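Local coordinates for possible thiol-disulfide isomerase (Cytophaga hutchinsonii, PDB 3HCZ), which probably catalyses thiol-disulfide exchange on a thioredoxin-like fold, although its function has not been established, at residues Y27-K32 against Q66-N71; T34-W39 against I105-Y110; I72-E77 against S97-D102; L80-I83 against K87-G90; L115-K120 against E132-F137. All blocks are in the same frame, centred on the assembly; numbering follows the deposited sequence. Where two conformers were deposited one is given.

Overall arrangement
All five contacts lie in one thioredoxin-like domain built round a mixed sheet. Interactions 1, 2 and 5 reach the neighbouring strands 65-71, 33-39 and 114-118, and their centres are 12 to 14 Å apart. Backbone bonds join them: Q66 and A70 pair with strand 33-39, which in turn pairs with Y116 and L118. Along the chain, interactions 1 and 2 interleave. Interactions 3 and 4 both fall between the segments of interaction 2, in helix 77-86 and the loops round it and after strand 92-95. W39 packs on F82, linking interactions 2 and 4. Thus the sheet ties interactions 1, 2 and 5 together, while interaction 3 lies about 25 Å from interaction 5 between centres.

Interaction 1 (Y27-K32 against Q66-N71); sequences YDVQAK and QVYAAN. With SO4 (sulfate ion), chain E.
Q66 lays its carbon chain against V29 and A31 yet folds its amide back onto its own strand. In this thioredoxin-like fold, the loop ahead of strand 33-39 packs beside strand 65-71, and the small branched or methyl side chains of the loop suit the close approach. CB of Q66 lies 3.9 Å from CB of A31 and 4.1 Å from CG1 of V29, whose side chain runs at about a right angle to it. With CG anti to the backbone N (chi1 179°) and a bend at chi2 (60°), OE1 of Q66 comes round to accept the N-H of V67 at 2.8 Å, in the carbonyl plane and on a lone pair, and, weakly, that of L92. The other methyl of V29, CG2, meets the buried ring of Y68 at CD1, 3.8 Å away. The hydroxyl of Y68 is satisfied by the carbonyl of R24. At the exposed K32, the backbone N donates to O4 of a sulfate ion, probably from the crystallisation liquor, at 2.8 Å.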
# COMPACT_ATOMS: atom_id res chain seq x y z
N TYR A 27 -11.12 3.00 1.25
CA TYR A 27 -11.92 3.89 0.45
C TYR A 27 -12.07 5.29 1.07
O TYR A 27 -12.43 6.26 0.37
CB TYR A 27 -13.32 3.27 0.23
CG TYR A 27 -13.36 2.21 -0.88
CD1 TYR A 27 -12.20 1.62 -1.37
CD2 TYR A 27 -14.58 1.75 -1.36
CE1 TYR A 27 -12.25 0.65 -2.37
CE2 TYR A 27 -14.65 0.78 -2.35
CZ TYR A 27 -13.49 0.23 -2.85
OH TYR A 27 -13.59 -0.73 -3.82
N ASP A 28 -11.77 5.40 2.34
CA ASP A 28 -11.87 6.69 3.04
C ASP A 28 -10.60 7.53 2.96
O ASP A 28 -10.60 8.71 3.38
CB ASP A 28 -12.28 6.47 4.51
CG ASP A 28 -13.71 6.00 4.63
OD1 ASP A 28 -14.51 6.40 3.78
OD2 ASP A 28 -14.03 5.23 5.56
N VAL A 29 -9.55 6.98 2.39
CA VAL A 29 -8.31 7.69 2.18
C VAL A 29 -8.54 8.74 1.09
O VAL A 29 -9.12 8.41 0.05
CB VAL A 29 -7.17 6.75 1.79
CG1 VAL A 29 -5.90 7.57 1.46
CG2 VAL A 29 -6.90 5.79 3.01
N GLN A 30 -8.13 9.96 1.36
CA GLN A 30 -8.14 11.04 0.40
C GLN A 30 -6.80 11.34 -0.10
O GLN A 30 -6.02 11.91 0.60
CB GLN A 30 -8.55 12.34 1.05
CG GLN A 30 -9.61 12.23 1.93
CD GLN A 30 -10.84 12.55 1.25
OE1 GLN A 30 -11.37 11.71 0.57
NE2 GLN A 30 -11.32 13.78 1.38
N ALA A 31 -6.56 11.03 -1.34
CA ALA A 31 -5.24 11.30 -1.92
C ALA A 31 -5.33 11.21 -3.45
O ALA A 31 -6.09 10.40 -3.99
CB ALA A 31 -4.21 10.21 -1.40
N LYS A 32 -4.54 12.03 -4.13
CA LYS A 32 -4.50 12.00 -5.58
C LYS A 32 -4.09 10.58 -6.07
O LYS A 32 -4.65 10.07 -7.07
CB LYS A 32 -3.53 13.06 -6.11
CG LYS A 32 -3.35 13.00 -7.61
CD LYS A 32 -2.49 14.14 -8.10
CE LYS A 32 -2.52 14.16 -9.59
NZ LYS A 32 -1.51 15.10 -10.14
N GLN A 66 -0.56 9.05 -0.78
CA GLN A 66 -0.52 8.32 0.49
C GLN A 66 -0.08 6.87 0.22
O GLN A 66 -0.39 6.31 -0.86
CB GLN A 66 -1.88 8.40 1.22
CG GLN A 66 -1.95 7.62 2.58
CD GLN A 66 -0.93 8.13 3.56
OE1 GLN A 66 0.24 7.75 3.51
NE2 GLN A 66 -1.36 9.04 4.45
N VAL A 67 0.59 6.24 1.19
CA VAL A 67 0.81 4.79 1.14
C VAL A 67 -0.10 4.14 2.21
O VAL A 67 -0.05 4.51 3.40
CB VAL A 67 2.27 4.38 1.42
CG1 VAL A 67 2.42 2.83 1.44
CG2 VAL A 67 3.24 5.02 0.38
N TYR A 68 -0.95 3.23 1.74
CA TYR A 68 -1.80 2.42 2.60
C TYR A 68 -0.94 1.19 2.81
O TYR A 68 -0.93 0.25 1.96
CB TYR A 68 -3.12 2.12 1.87
CG TYR A 68 -4.21 1.58 2.79
CD1 TYR A 68 -5.03 2.47 3.50
CD2 TYR A 68 -4.46 0.22 2.88
CE1 TYR A 68 -6.05 1.98 4.34
CE2 TYR A 68 -5.50 -0.28 3.71
CZ TYR A 68 -6.27 0.61 4.43
OH TYR A 68 -7.28 0.10 5.25
N ALA A 69 -0.14 1.22 3.90
CA ALA A 69 0.87 0.20 4.11
C ALA A 69 0.18 -0.93 4.89
O ALA A 69 0.02 -0.84 6.12
CB ALA A 69 2.11 0.73 4.84
N ALA A 70 -0.28 -1.92 4.15
CA ALA A 70 -1.16 -3.00 4.68
C ALA A 70 -0.28 -4.16 5.16
O ALA A 70 0.14 -5.02 4.37
CB ALA A 70 -2.14 -3.45 3.59
N ASN A 71 0.02 -4.17 6.45
CA ASN A 71 0.77 -5.26 7.00
C ASN A 71 -0.16 -6.50 7.11
O ASN A 71 -1.30 -6.36 7.56
CB ASN A 71 1.36 -4.85 8.34
CG ASN A 71 2.04 -5.98 9.01
OD1 ASN A 71 1.40 -6.80 9.70
ND2 ASN A 71 3.37 -6.05 8.86
S SO4 E . -3.84 15.30 -1.69
O1 SO4 E . -3.35 16.62 -2.10
O2 SO4 E . -2.90 14.73 -0.72
O3 SO4 E . -5.13 15.46 -1.02
O4 SO4 E . -3.97 14.42 -2.85

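Interaction 2 (T34-W39 against I105-Y110); sequences TILFFW and ITYDIY
The rings of F38 and Y107 meet with their planes 48° apart and their centroids 4.7 Å apart, neither stacked nor edge-to-face. F38 brings its CZ over the middle of one Y107 face, 3.4 Å from Y107 CG, so that Y107 CZ lies at the edge of the F38 ring, in its plane. One face of the F38 ring carries the end of I109: its CD1 stands 3.9 Å from the ring centroid, 28° off the normal, a CH-pi contact. With CG1 of I109 anti to the carbonyl carbon (chi1 -52°) and a further bend at chi2, CD1 comes over the ring. In the thioredoxin-like fold this joins the central strand 33-39 to the short helix 103-107 and the turn after it, where D108 has positive phi and leaves the helix. L36 adds a methyl at the phenolic end of Y107, its CD2 lying 3.5 Å from CE2 and 3.3 Å from OH. A tyrosine here offers F38 a flat face while its buried hydroxyl bonds to the P12 carbonyl. Replacing Y107 with an alanine would probably leave that carbonyl without this donor and F38 CZ without the surface it rests on. On the neighbouring strand 65-71, A70 also packs against F38.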
# COMPACT_ATOMS: atom_id res chain seq x y z
N THR A 34 -3.05 6.63 -4.29
CA THR A 34 -2.79 5.78 -3.13
C THR A 34 -1.95 4.60 -3.57
O THR A 34 -2.32 3.87 -4.51
CB THR A 34 -4.09 5.22 -2.46
OG1 THR A 34 -4.92 6.31 -2.09
CG2 THR A 34 -3.74 4.32 -1.18
N ILE A 35 -0.81 4.40 -2.90
CA ILE A 35 0.01 3.23 -3.10
C ILE A 35 -0.48 2.17 -2.11
O ILE A 35 -0.38 2.36 -0.89
CB ILE A 35 1.52 3.56 -2.86
CG1 ILE A 35 1.95 4.84 -3.60
CG2 ILE A 35 2.41 2.36 -3.24
CD1 ILE A 35 1.61 4.86 -5.08
N LEU A 36 -1.02 1.08 -2.63
CA LEU A 36 -1.46 0.03 -1.80
C LEU A 36 -0.26 -0.91 -1.64
O LEU A 36 0.20 -1.50 -2.62
CB LEU A 36 -2.70 -0.62 -2.42
CG LEU A 36 -3.25 -1.86 -1.73
CD1 LEU A 36 -3.47 -1.64 -0.17
CD2 LEU A 36 -4.58 -2.16 -2.45
N PHE A 37 0.24 -1.06 -0.42
CA PHE A 37 1.49 -1.84 -0.20
C PHE A 37 1.36 -2.95 0.84
O PHE A 37 1.30 -2.67 2.04
CB PHE A 37 2.63 -0.85 0.15
CG PHE A 37 3.97 -1.46 0.26
CD1 PHE A 37 4.64 -1.96 -0.87
CD2 PHE A 37 4.58 -1.56 1.51
CE1 PHE A 37 5.94 -2.53 -0.74
CE2 PHE A 37 5.86 -2.13 1.64
CZ PHE A 37 6.54 -2.61 0.51
N PHE A 38 1.38 -4.21 0.40
CA PHE A 38 1.21 -5.33 1.32
C PHE A 38 2.59 -5.85 1.70
O PHE A 38 3.42 -6.12 0.82
CB PHE A 38 0.38 -6.47 0.71
CG PHE A 38 -1.01 -6.07 0.31
CD1 PHE A 38 -2.09 -6.21 1.22
CD2 PHE A 38 -1.28 -5.61 -1.00
CE1 PHE A 38 -3.41 -5.82 0.87
CE2 PHE A 38 -2.61 -5.23 -1.38
CZ PHE A 38 -3.68 -5.33 -0.45
N TRP A 39 2.83 -6.01 3.00
CA TRP A 39 4.16 -6.35 3.49
C TRP A 39 4.06 -7.11 4.80
O TRP A 39 2.97 -7.22 5.40
CB TRP A 39 5.03 -5.08 3.64
CG TRP A 39 4.64 -4.22 4.79
CD1 TRP A 39 3.53 -3.37 4.88
CD2 TRP A 39 5.32 -4.13 6.04
NE1 TRP A 39 3.53 -2.74 6.12
CE2 TRP A 39 4.61 -3.21 6.84
CE3 TRP A 39 6.48 -4.75 6.57
CZ2 TRP A 39 5.01 -2.89 8.15
CZ3 TRP A 39 6.89 -4.43 7.86
CH2 TRP A 39 6.16 -3.50 8.63
N ILE A 105 -7.68 -14.75 -0.80
CA ILE A 105 -8.86 -14.68 -1.68
C ILE A 105 -8.96 -13.30 -2.33
O ILE A 105 -9.03 -13.19 -3.55
CB ILE A 105 -10.20 -15.06 -0.97
CG1 ILE A 105 -10.20 -16.54 -0.56
CG2 ILE A 105 -11.46 -14.65 -1.86
CD1 ILE A 105 -11.44 -16.99 0.22
N THR A 106 -8.97 -12.25 -1.52
CA THR A 106 -9.28 -10.92 -2.04
C THR A 106 -8.17 -10.28 -2.91
O THR A 106 -8.46 -9.67 -3.94
CB THR A 106 -9.78 -9.99 -0.89
OG1 THR A 106 -10.85 -10.65 -0.19
CG2 THR A 106 -10.31 -8.69 -1.45
N TYR A 107 -6.91 -10.43 -2.51
CA TYR A 107 -5.79 -9.72 -3.16
C TYR A 107 -4.71 -10.62 -3.73
O TYR A 107 -3.73 -10.12 -4.31
CB TYR A 107 -5.18 -8.66 -2.20
CG TYR A 107 -5.83 -7.29 -2.30
CD1 TYR A 107 -6.85 -6.91 -1.40
CD2 TYR A 107 -5.45 -6.39 -3.31
CE1 TYR A 107 -7.47 -5.64 -1.52
CE2 TYR A 107 -6.06 -5.13 -3.42
CZ TYR A 107 -7.04 -4.76 -2.50
OH TYR A 107 -7.63 -3.52 -2.60
N ASP A 108 -4.89 -11.93 -3.60
CA ASP A 108 -3.89 -12.90 -4.08
C ASP A 108 -2.47 -12.65 -3.56
O ASP A 108 -1.50 -12.72 -4.33
CB ASP A 108 -3.92 -12.99 -5.60
CG ASP A 108 -5.22 -13.58 -6.09
OD1 ASP A 108 -5.44 -14.78 -5.82
OD2 ASP A 108 -6.04 -12.86 -6.71
N ILE A 109 -2.36 -12.37 -2.26
CA ILE A 109 -1.06 -12.14 -1.63
C ILE A 109 -0.38 -13.46 -1.23
O ILE A 109 -0.84 -14.14 -0.31
CB ILE A 109 -1.17 -11.21 -0.38
CG1 ILE A 109 -1.94 -9.92 -0.72
CG2 ILE A 109 0.22 -10.89 0.16
CD1 ILE A 109 -1.23 -9.02 -1.77
N TYR A 110 0.68 -13.83 -1.95
CA TYR A 110 1.55 -14.95 -1.54
C TYR A 110 2.92 -14.43 -1.10
O TYR A 110 3.07 -13.99 0.04
CB TYR A 110 1.64 -16.00 -2.63
CG TYR A 110 0.31 -16.62 -2.81
CD1 TYR A 110 -0.09 -17.71 -2.01
CD2 TYR A 110 -0.61 -16.11 -3.74
CE1 TYR A 110 -1.34 -18.29 -2.16
CE2 TYR A 110 -1.87 -16.66 -3.88
CZ TYR A 110 -2.22 -17.76 -3.10
OH TYR A 110 -3.46 -18.33 -3.25

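Interaction 3 (I72-E77 against S97-D102); sequences IERKDE and SKNHTD. With SO4 (sulfate ion), chain C.
NH2 of R74 is gripped from two quarters, by the carbonyl oxygen of T101 and by a bound sulfate that is probably from the crystallisation liquor. The contact joins two loops of the thioredoxin-like fold, each leaving the C-terminal end of a parallel strand, 65-71 or 92-95. The bond from R74 NH2 to T101 O is 2.8 Å long, with an N-H...O angle of 154°. The oxygen lies at the edge of the guanidinium group, near its plane, and the donor approaches almost in line with the carbonyl. NH1 of R74 forms a salt bridge with D96, which also accepts the backbone N-H groups of H100 and T101; the acid thus positions both the arginine and the loop it binds. A long, flexible arginine, bent at chi2 (-65°), suits this span because its several N-H groups serve different partners. The amide of N99 approaches obliquely, its plane 18° from that of the guanidinium, with ND2 of N99 4.0 Å from NH1 of R74, too far for a bond. Next in the chain, D102 stands at the N-cap of helix 103-107, its OD2 accepting I105 N. At the start of helix 77-86, a second sulfate takes the N-H of D76 through its O3, 2.7 Å from D76 N. Its O1 accepts from E77 N at 2.8 Å.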
# COMPACT_ATOMS: atom_id res chain seq x y z
N ILE A 72 0.31 -7.66 6.63
CA ILE A 72 -0.53 -8.86 6.54
C ILE A 72 -0.53 -9.75 7.78
O ILE A 72 -1.08 -10.87 7.75
CB ILE A 72 -0.22 -9.67 5.26
CG1 ILE A 72 1.23 -10.24 5.29
CG2 ILE A 72 -0.42 -8.78 4.05
CD1 ILE A 72 1.45 -11.42 4.37
N GLU A 73 0.06 -9.30 8.90
CA GLU A 73 0.32 -10.22 10.02
C GLU A 73 -0.89 -10.31 10.92
O GLU A 73 -1.73 -9.42 10.88
CB GLU A 73 1.52 -9.73 10.85
CG GLU A 73 2.84 -9.73 10.04
CD GLU A 73 4.00 -9.21 10.86
OE1 GLU A 73 4.34 -9.82 11.91
OE2 GLU A 73 4.59 -8.19 10.46
N ARG A 74 -0.96 -11.35 11.75
CA ARG A 74 -2.13 -11.57 12.59
C ARG A 74 -1.91 -11.22 14.05
O ARG A 74 -2.75 -11.58 14.90
CB ARG A 74 -2.63 -13.02 12.42
CG ARG A 74 -3.07 -13.35 10.97
CD ARG A 74 -4.31 -12.47 10.60
NE ARG A 74 -4.74 -12.67 9.21
CZ ARG A 74 -5.70 -11.92 8.65
NH1 ARG A 74 -6.34 -11.01 9.38
NH2 ARG A 74 -6.05 -12.12 7.38
N LYS A 75 -0.77 -10.60 14.35
CA LYS A 75 -0.45 -10.07 15.69
C LYS A 75 0.16 -8.67 15.53
O LYS A 75 0.71 -8.34 14.48
CB LYS A 75 0.55 -10.95 16.41
CG LYS A 75 0.10 -12.37 16.63
CD LYS A 75 1.18 -13.21 17.30
CE LYS A 75 0.74 -14.68 17.35
NZ LYS A 75 1.40 -15.42 18.48
N ASP A 76 0.04 -7.85 16.57
CA ASP A 76 0.60 -6.49 16.54
C ASP A 76 2.12 -6.39 16.78
O ASP A 76 2.77 -5.48 16.28
CB ASP A 76 -0.07 -5.65 17.63
CG ASP A 76 -1.51 -5.37 17.36
OD1 ASP A 76 -1.86 -5.02 16.23
OD2 ASP A 76 -2.31 -5.53 18.31
N GLU A 77 2.67 -7.28 17.61
CA GLU A 77 3.95 -6.99 18.22
C GLU A 77 5.09 -6.67 17.27
O GLU A 77 5.78 -5.64 17.44
CB GLU A 77 4.36 -8.11 19.17
CG GLU A 77 5.56 -7.75 20.02
CD GLU A 77 5.88 -8.82 21.04
OE1 GLU A 77 7.04 -9.31 21.07
OE2 GLU A 77 4.96 -9.19 21.82
N SER A 97 -6.56 -6.07 12.19
CA SER A 97 -6.72 -6.45 13.57
C SER A 97 -8.16 -6.86 13.87
O SER A 97 -8.43 -7.53 14.87
CB SER A 97 -6.32 -5.31 14.54
OG SER A 97 -7.27 -4.27 14.58
N LYS A 98 -9.10 -6.44 13.02
CA LYS A 98 -10.49 -6.84 13.23
C LYS A 98 -10.96 -7.91 12.27
O LYS A 98 -12.19 -8.14 12.13
CB LYS A 98 -11.40 -5.63 13.16
CG LYS A 98 -11.08 -4.62 14.22
CD LYS A 98 -11.97 -4.82 15.40
CE LYS A 98 -11.73 -3.69 16.39
NZ LYS A 98 -12.99 -3.25 17.02
N ASN A 99 -10.02 -8.58 11.61
CA ASN A 99 -10.31 -9.76 10.83
C ASN A 99 -11.36 -9.59 9.73
O ASN A 99 -12.40 -10.28 9.74
CB ASN A 99 -10.78 -10.86 11.77
CG ASN A 99 -9.81 -11.08 12.86
OD1 ASN A 99 -10.02 -10.62 13.99
ND2 ASN A 99 -8.68 -11.71 12.51
N HIS A 100 -11.11 -8.67 8.81
CA HIS A 100 -12.05 -8.45 7.72
C HIS A 100 -11.42 -8.80 6.39
O HIS A 100 -12.07 -8.67 5.36
CB HIS A 100 -12.52 -7.00 7.72
CG HIS A 100 -13.27 -6.62 8.95
ND1 HIS A 100 -14.36 -7.34 9.42
CD2 HIS A 100 -13.08 -5.63 9.85
CE1 HIS A 100 -14.80 -6.80 10.54
NE2 HIS A 100 -14.05 -5.75 10.81
N THR A 101 -10.16 -9.20 6.40
CA THR A 101 -9.47 -9.30 5.13
C THR A 101 -8.87 -10.65 4.90
O THR A 101 -8.08 -11.18 5.69
CB THR A 101 -8.33 -8.27 4.95
OG1 THR A 101 -8.72 -6.97 5.46
CG2 THR A 101 -7.90 -8.22 3.48
N ASP A 102 -9.24 -11.22 3.79
CA ASP A 102 -8.70 -12.47 3.39
C ASP A 102 -7.63 -12.18 2.33
O ASP A 102 -8.02 -11.92 1.19
CB ASP A 102 -9.85 -13.24 2.76
CG ASP A 102 -9.51 -14.68 2.56
OD1 ASP A 102 -10.45 -15.52 2.62
OD2 ASP A 102 -8.30 -14.97 2.34
S SO4 C . 0.17 -9.26 19.79
O1 SO4 C . 1.53 -9.18 19.25
O2 SO4 C . 0.03 -8.27 20.85
O3 SO4 C . -0.88 -9.03 18.79
O4 SO4 C . -0.01 -10.59 20.36

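Interaction 4 (L80-I83 against K87-G90); sequences LKFI and KIGG
I83 and I88 cross at about a right angle, with CG1 of one 4.1 Å from CG1 of the other. I88 also lays its CG1 close to the helix backbone, 3.7 Å from CA of I83. It can do so because that branch sits between its own backbone N and carbonyl carbon, the crowded position (chi1 57°), which turns the ethyl arm back over the helix. The end of the arm, CD1, comes up to the rim of the F82 ring near its plane, 3.8 Å from CE2. F82 in turn has its ring against W39, while I88 also packs on helix 49-60. The other branch of I83, CG2, lies 3.6 Å from CA of G89. A serine in place of I83 removes both CG1 and CG2, and would probably leave a gap beside I88 CG1 and G89 CA. The backbone carbonyl of I83 accepts the N-H of I88 at 3.1 Å, with an N-H...O angle of 160°. K87, the C' residue with positive phi, takes the chain out of the helix. This is the Schellman motif that ends helix 77-86, here with its hydrophobic contact between C3 (I83) and C'' (I88).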
# COMPACT_ATOMS: atom_id res chain seq x y z
N LEU A 80 4.58 -3.49 15.01
CA LEU A 80 4.84 -2.22 15.68
C LEU A 80 6.34 -2.03 15.93
O LEU A 80 6.87 -0.90 15.75
CB LEU A 80 4.03 -2.09 16.99
CG LEU A 80 2.50 -2.11 16.77
CD1 LEU A 80 1.67 -2.10 18.06
CD2 LEU A 80 2.11 -0.92 15.89
N LYS A 81 7.02 -3.11 16.32
CA LYS A 81 8.48 -3.07 16.50
C LYS A 81 9.20 -2.64 15.22
O LYS A 81 10.15 -1.85 15.25
CB LYS A 81 9.00 -4.44 16.97
CG LYS A 81 10.52 -4.44 17.19
CD LYS A 81 11.09 -5.81 17.66
CE LYS A 81 10.20 -6.52 18.70
NZ LYS A 81 10.64 -7.96 18.89
N PHE A 82 8.77 -3.18 14.10
CA PHE A 82 9.36 -2.78 12.84
C PHE A 82 9.09 -1.30 12.56
O PHE A 82 10.01 -0.57 12.19
CB PHE A 82 8.78 -3.63 11.72
CG PHE A 82 9.47 -3.45 10.41
CD1 PHE A 82 10.40 -4.39 9.96
CD2 PHE A 82 9.15 -2.38 9.59
CE1 PHE A 82 11.04 -4.25 8.73
CE2 PHE A 82 9.77 -2.22 8.35
CZ PHE A 82 10.71 -3.16 7.90
N ILE A 83 7.84 -0.87 12.72
CA ILE A 83 7.50 0.56 12.45
C ILE A 83 8.40 1.51 13.25
O ILE A 83 8.99 2.44 12.68
CB ILE A 83 6.02 0.86 12.67
CG1 ILE A 83 5.22 0.12 11.61
CG2 ILE A 83 5.76 2.42 12.69
CD1 ILE A 83 3.73 0.01 11.91
N LYS A 87 11.51 3.38 11.67
CA LYS A 87 11.04 4.78 11.60
C LYS A 87 10.21 5.04 10.36
O LYS A 87 10.48 5.94 9.55
CB LYS A 87 12.24 5.73 11.70
CG LYS A 87 12.91 5.71 13.08
CD LYS A 87 14.34 6.06 12.88
CE LYS A 87 14.71 7.25 13.70
NZ LYS A 87 14.63 6.93 15.14
N ILE A 88 9.17 4.21 10.19
CA ILE A 88 8.26 4.36 9.05
C ILE A 88 6.85 4.67 9.54
O ILE A 88 5.86 4.29 8.93
CB ILE A 88 8.26 3.10 8.13
CG1 ILE A 88 7.88 1.83 8.95
CG2 ILE A 88 9.66 2.95 7.43
CD1 ILE A 88 7.34 0.67 8.08
N GLY A 89 6.77 5.37 10.67
CA GLY A 89 5.44 5.66 11.23
C GLY A 89 4.63 6.75 10.53
O GLY A 89 3.43 6.92 10.86
N GLY A 90 5.24 7.49 9.59
CA GLY A 90 4.57 8.69 9.06
C GLY A 90 3.42 8.42 8.10
O GLY A 90 2.45 9.22 8.02

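Interaction 5 (L115-K120 against E132-F137); sequences LYVLDK and ENLDDF
L115 opens the contact with the methyl CD2, which lies 4.2 Å from CD2 of L134. The next residue, Y116, points away, its hydroxyl bonding to R128. V117 then splits its two methyls between two partners: CG2 touches CD2 of L134 at 3.5 Å, while CG1, anti to the backbone N (chi1 -179°), meets CE2 of F137 at 3.9 Å. The F137 ring runs past V117 in the opposite direction. In the thioredoxin-like fold, this is the C-terminal helix 134-147 packing on a face of the sheet, after the antiparallel strands 114-118 and 124-127. Valine suits this place because its two methyls diverge from CB, so one residue can meet both L134 and F137. The helix also leans on its neighbours: L134 touches L53 and W56 of helix 49-60, and F137 touches I125 and A126. Farther along, D119 OD1 accepts the backbone N-H groups of N121 and V123, consistent with fixing the turn after the strand.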
# COMPACT_ATOMS: atom_id res chain seq x y z
N LEU A 115 2.80 -4.39 -4.42
CA LEU A 115 2.45 -2.97 -4.54
C LEU A 115 1.44 -2.72 -5.69
O LEU A 115 1.63 -3.22 -6.83
CB LEU A 115 3.75 -2.17 -4.80
CG LEU A 115 3.69 -0.64 -4.85
CD1 LEU A 115 5.06 -0.11 -4.53
CD2 LEU A 115 3.25 -0.17 -6.25
N TYR A 116 0.37 -1.99 -5.40
CA TYR A 116 -0.56 -1.50 -6.42
C TYR A 116 -0.57 0.00 -6.40
O TYR A 116 -0.39 0.59 -5.33
CB TYR A 116 -1.99 -1.99 -6.15
CG TYR A 116 -2.14 -3.49 -6.30
CD1 TYR A 116 -2.57 -4.04 -7.51
CD2 TYR A 116 -1.85 -4.36 -5.23
CE1 TYR A 116 -2.73 -5.43 -7.65
CE2 TYR A 116 -1.98 -5.76 -5.38
CZ TYR A 116 -2.43 -6.28 -6.58
OH TYR A 116 -2.57 -7.65 -6.80
N VAL A 117 -0.78 0.66 -7.54
CA VAL A 117 -0.97 2.09 -7.53
C VAL A 117 -2.44 2.31 -7.88
O VAL A 117 -2.96 1.75 -8.86
CB VAL A 117 -0.05 2.82 -8.57
CG1 VAL A 117 -0.24 4.33 -8.51
CG2 VAL A 117 1.45 2.44 -8.29
N LEU A 118 -3.10 3.14 -7.08
CA LEU A 118 -4.52 3.45 -7.31
C LEU A 118 -4.65 4.94 -7.59
O LEU A 118 -3.92 5.74 -7.00
CB LEU A 118 -5.36 3.16 -6.05
CG LEU A 118 -5.10 1.80 -5.38
CD1 LEU A 118 -5.88 1.57 -4.06
CD2 LEU A 118 -5.34 0.62 -6.38
N ASP A 119 -5.63 5.30 -8.40
CA ASP A 119 -5.92 6.73 -8.63
C ASP A 119 -6.75 7.38 -7.49
O ASP A 119 -6.98 6.76 -6.41
CB ASP A 119 -6.54 6.96 -10.03
CG ASP A 119 -8.01 6.58 -10.12
OD1 ASP A 119 -8.65 6.14 -9.14
OD2 ASP A 119 -8.57 6.73 -11.23
N LYS A 120 -7.20 8.62 -7.70
CA LYS A 120 -7.93 9.33 -6.64
C LYS A 120 -9.20 8.58 -6.20
O LYS A 120 -9.60 8.70 -5.03
CB LYS A 120 -8.28 10.77 -7.00
CG LYS A 120 -9.40 10.89 -7.98
CD LYS A 120 -9.94 12.34 -8.03
CE LYS A 120 -11.20 12.46 -7.19
NZ LYS A 120 -11.06 13.51 -6.14
N GLU A 132 10.88 0.83 -7.50
CA GLU A 132 11.90 1.51 -8.27
C GLU A 132 11.36 1.96 -9.62
O GLU A 132 12.01 2.74 -10.30
CB GLU A 132 13.19 0.68 -8.41
CG GLU A 132 13.11 -0.46 -9.37
CD GLU A 132 12.54 -1.74 -8.75
OE1 GLU A 132 11.86 -1.69 -7.69
OE2 GLU A 132 12.79 -2.82 -9.35
N ASN A 133 10.17 1.46 -10.00
CA ASN A 133 9.53 1.88 -11.25
C ASN A 133 8.40 2.91 -11.09
O ASN A 133 7.81 3.35 -12.07
CB ASN A 133 9.05 0.64 -12.03
CG ASN A 133 10.20 -0.23 -12.49
OD1 ASN A 133 10.20 -1.44 -12.30
ND2 ASN A 133 11.22 0.40 -13.05
N LEU A 134 8.15 3.32 -9.85
CA LEU A 134 7.08 4.30 -9.58
C LEU A 134 7.21 5.67 -10.25
O LEU A 134 6.21 6.20 -10.78
CB LEU A 134 6.95 4.51 -8.06
CG LEU A 134 6.19 3.49 -7.25
CD1 LEU A 134 6.42 3.85 -5.80
CD2 LEU A 134 4.69 3.57 -7.58
N ASP A 135 8.41 6.27 -10.23
CA ASP A 135 8.57 7.62 -10.77
C ASP A 135 8.23 7.58 -12.23
O ASP A 135 7.45 8.41 -12.73
CB ASP A 135 10.01 8.14 -10.60
CG ASP A 135 10.26 8.75 -9.24
OD1 ASP A 135 9.29 9.07 -8.51
OD2 ASP A 135 11.45 8.94 -8.91
N ASP A 136 8.79 6.60 -12.94
CA ASP A 136 8.51 6.50 -14.35
C ASP A 136 7.10 6.13 -14.68
O ASP A 136 6.54 6.66 -15.64
CB ASP A 136 9.47 5.59 -15.04
CG ASP A 136 10.41 6.36 -15.81
OD1 ASP A 136 11.39 6.88 -15.21
OD2 ASP A 136 10.10 6.56 -17.01
N PHE A 137 6.52 5.23 -13.89
CA PHE A 137 5.13 4.92 -14.07
C PHE A 137 4.27 6.20 -13.93
O PHE A 137 3.43 6.45 -14.79
CB PHE A 137 4.61 3.85 -13.11
CG PHE A 137 3.12 3.79 -13.12
CD1 PHE A 137 2.45 3.11 -14.16
CD2 PHE A 137 2.38 4.52 -12.18
CE1 PHE A 137 1.04 3.12 -14.23
CE2 PHE A 137 0.98 4.54 -12.24
CZ PHE A 137 0.30 3.88 -13.25